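Local coordinates for protein GCN5-related N-acetyltransferase (Kribbella flavida, PDB 4MY0) that probably transfers an acetyl group from acetyl-CoA to an amine, perhaps on an aminoglycoside, as a member of the GCN5-related N-acetyltransferase family, at residues C[19-24]-C[63-68]. Sequence-based numbering, arbitrary orientation.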
ATOM      1  N   ASP C  19     -36.685   6.267  14.643  1.00 39.09           N
ATOM      2  CA  ASP C  19     -35.530   6.822  15.350  1.00 41.62           C
ATOM      3  C   ASP C  19     -34.841   5.745  16.191  1.00 36.09           C
ATOM      4  O   ASP C  19     -33.606   5.668  16.239  1.00 35.02           O
ATOM      5  CB  ASP C  19     -35.954   7.997  16.230  1.00 47.05           C
ATOM      6  CG  ASP C  19     -36.345   9.214  15.424  1.00 56.38           C
ATOM      7  OD1 ASP C  19     -35.730   9.438  14.362  1.00 55.04           O
ATOM      8  OD2 ASP C  19     -37.264   9.949  15.851  1.00 66.49           O
ATOM      9  N   ASP C  20     -35.645   4.903  16.833  1.00 31.33           N
ATOM     10  CA  ASP C  20     -35.114   3.781  17.612  1.00 34.08           C
ATOM     11  C   ASP C  20     -34.445   2.723  16.728  1.00 30.93           C
ATOM     12  O   ASP C  20     -33.381   2.191  17.080  1.00 28.15           O
ATOM     13  CB  ASP C  20     -36.214   3.153  18.472  1.00 39.69           C
ATOM     14  CG  ASP C  20     -36.777   4.128  19.494  1.00 53.95           C
ATOM     15  OD1 ASP C  20     -36.172   4.251  20.583  1.00 57.58           O
ATOM     16  OD2 ASP C  20     -37.814   4.775  19.207  1.00 60.68           O
ATOM     17  N   VAL C  21     -35.057   2.410  15.586  1.00 23.98           N
ATOM     18  CA  VAL C  21     -34.428   1.473  14.654  1.00 21.66           C
ATOM     19  C   VAL C  21     -33.080   2.031  14.203  1.00 24.15           C
ATOM     20  O   VAL C  21     -32.098   1.296  14.117  1.00 23.59           O
ATOM     21  CB  VAL C  21     -35.321   1.188  13.440  1.00 23.96           C
ATOM     22  CG1 VAL C  21     -34.554   0.368  12.399  1.00 20.78           C
ATOM     23  CG2 VAL C  21     -36.592   0.452  13.883  1.00 26.34           C
ATOM     24  N   LEU C  22     -33.031   3.340  13.942  1.00 26.85           N
ATOM     25  CA  LEU C  22     -31.774   3.993  13.568  1.00 30.14           C
ATOM     26  C   LEU C  22     -30.674   3.854  14.625  1.00 31.11           C
ATOM     27  O   LEU C  22     -29.501   3.717  14.264  1.00 28.42           O
ATOM     28  CB  LEU C  22     -31.990   5.469  13.233  1.00 31.49           C
ATOM     29  CG  LEU C  22     -32.581   5.711  11.848  1.00 33.62           C
ATOM     30  CD1 LEU C  22     -32.881   7.183  11.656  1.00 34.62           C
ATOM     31  CD2 LEU C  22     -31.629   5.211  10.777  1.00 32.16           C
ATOM     32  N   ARG C  23     -31.042   3.898  15.911  1.00 27.81           N
ATOM     33  CA  ARG C  23     -30.065   3.656  16.978  1.00 28.19           C
ATOM     34  C   ARG C  23     -29.490   2.256  16.863  1.00 26.65           C
ATOM     35  O   ARG C  23     -28.276   2.069  16.931  1.00 29.03           O
ATOM     36  CB  ARG C  23     -30.681   3.821  18.373  1.00 29.42           C
ATOM     37  CG  ARG C  23     -29.635   3.696  19.511  1.00 54.23           C
ATOM     38  CD  ARG C  23     -30.172   3.005  20.773  1.00 53.98           C
ATOM     39  NE  ARG C  23     -31.426   3.608  21.220  1.00 60.51           N
ATOM     40  CZ  ARG C  23     -32.610   3.002  21.172  1.00 57.50           C
ATOM     41  NH1 ARG C  23     -32.709   1.757  20.728  1.00 51.24           N
ATOM     42  NH2 ARG C  23     -33.695   3.639  21.591  1.00 61.53           N
ATOM     43  N   VAL C  24     -30.362   1.265  16.697  1.00 24.24           N
ATOM     44  CA  VAL C  24     -29.902  -0.112  16.585  1.00 23.73           C
ATOM     45  C   VAL C  24     -29.046  -0.288  15.325  1.00 22.28           C
ATOM     46  O   VAL C  24     -28.043  -1.004  15.328  1.00 24.77           O
ATOM     47  CB  VAL C  24     -31.081  -1.103  16.563  1.00 23.38           C
ATOM     48  CG1 VAL C  24     -30.565  -2.547  16.508  1.00 17.77           C
ATOM     49  CG2 VAL C  24     -31.955  -0.903  17.778  1.00 22.95           C
ATOM     50  N   VAL C  63     -35.365  -3.489  19.887  1.00 25.09           N
ATOM     51  CA  VAL C  63     -34.139  -4.234  20.171  1.00 22.77           C
ATOM     52  C   VAL C  63     -33.597  -4.899  18.882  1.00 23.32           C
ATOM     53  O   VAL C  63     -32.419  -5.282  18.787  1.00 21.22           O
ATOM     54  CB  VAL C  63     -34.477  -5.226  21.317  1.00 35.44           C
ATOM     55  CG1 VAL C  63     -33.774  -6.537  21.190  1.00 41.18           C
ATOM     56  CG2 VAL C  63     -34.251  -4.554  22.681  1.00 29.44           C
ATOM     57  N   ALA C  64     -34.457  -5.000  17.869  1.00 23.24           N
ATOM     58  CA  ALA C  64     -34.072  -5.619  16.591  1.00 22.87           C
ATOM     59  C   ALA C  64     -35.025  -5.198  15.474  1.00 22.57           C
ATOM     60  O   ALA C  64     -36.176  -4.819  15.733  1.00 19.39           O
ATOM     61  CB  ALA C  64     -34.039  -7.150  16.718  1.00 18.25           C
ATOM     62  N   ALA C  65     -34.560  -5.244  14.232  1.00 21.42           N
ATOM     63  CA  ALA C  65     -35.418  -4.823  13.118  1.00 23.60           C
ATOM     64  C   ALA C  65     -34.942  -5.410  11.796  1.00 21.84           C
ATOM     65  O   ALA C  65     -33.767  -5.713  11.639  1.00 17.86           O
ATOM     66  CB  ALA C  65     -35.483  -3.282  13.033  1.00 21.19           C
ATOM     67  N   ALA C  66     -35.868  -5.571  10.856  1.00 20.00           N
ATOM     68  CA  ALA C  66     -35.551  -6.073   9.523  1.00 22.70           C
ATOM     69  C   ALA C  66     -36.647  -5.620   8.594  1.00 21.97           C
ATOM     70  O   ALA C  66     -37.799  -5.436   9.021  1.00 26.15           O
ATOM     71  CB  ALA C  66     -35.467  -7.589   9.516  1.00 17.48           C
ATOM     72  N   ARG C  67     -36.314  -5.416   7.328  0.56 20.78           N
ATOM     73  CA  ARG C  67     -37.342  -5.033   6.367  0.56 25.02           C
ATOM     74  C   ARG C  67     -37.370  -5.951   5.148  0.56 23.20           C
ATOM     75  O   ARG C  67     -36.414  -6.688   4.871  0.56 19.75           O
ATOM     76  CB  ARG C  67     -37.219  -3.554   5.970  0.56 29.64           C
ATOM     77  CG  ARG C  67     -35.937  -3.190   5.268  0.56 32.19           C
ATOM     78  CD  ARG C  67     -35.659  -1.683   5.339  0.56 33.58           C
ATOM     79  NE  ARG C  67     -34.232  -1.440   5.530  0.56 34.61           N
ATOM     80  CZ  ARG C  67     -33.371  -1.180   4.549  0.56 34.81           C
ATOM     81  NH1 ARG C  67     -32.094  -0.989   4.839  0.56 27.09           N
ATOM     82  NH2 ARG C  67     -33.779  -1.108   3.282  0.56 36.29           N
ATOM     83  N   ILE C  68     -38.488  -5.908   4.435  1.00 24.26           N
ATOM     84  CA  ILE C  68     -38.721  -6.782   3.302  1.00 25.05           C
ATOM     85  C   ILE C  68     -38.958  -5.970   2.031  1.00 23.46           C
ATOM     86  O   ILE C  68     -39.957  -5.268   1.934  1.00 25.96           O
ATOM     87  CB  ILE C  68     -39.974  -7.638   3.565  1.00 26.75           C
ATOM     88  CG1 ILE C  68     -39.820  -8.410   4.871  1.00 25.38           C
ATOM     89  CG2 ILE C  68     -40.245  -8.608   2.407  1.00 23.20           C
ATOM     90  CD1 ILE C  68     -41.063  -9.177   5.245  1.00 26.70           C
TER
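Helix 18-26, the first helix of the GNAT domain, rests here on a face of strand 61-75; Val-24 is directed at the strand, while Val-21, one turn earlier, meets it with its two methyls. The methyl of Ala-65, pointing at the helix, lies against both branches of Val-21: CB is 3.8 Å from Val-21 CG1 and 4.0 Å from Val-21 CG2. The CA atoms of Val-21 and Ala-65 are 6.6 Å apart. Val-24 meets the backbone instead: its CG1, anti to the backbone N (chi1 -178°), reaches to 4.0 Å from Val-63 O. There Val-63 and Ala-64 form a classic beta bulge opposite Val-56 of the antiparallel strand 53-58. Within the helix, Arg-23 NH2 forms a salt bridge with Asp-20 OD1 at 2.7 Å, whose hydrogen bond is weak, at an N-H...O angle of 116°. Val-24 lies about 6 Å, side chain to side chain, from acetyl-CoA-binding Arg-95. Trp-40 of helix 34-49 and Phe-53 of strand 53-58 also pack on Val-21, while Ala-64 and Ala-66, directed away from helix 18-26, meet helix 99-113, which places strand 61-75 between the two helices.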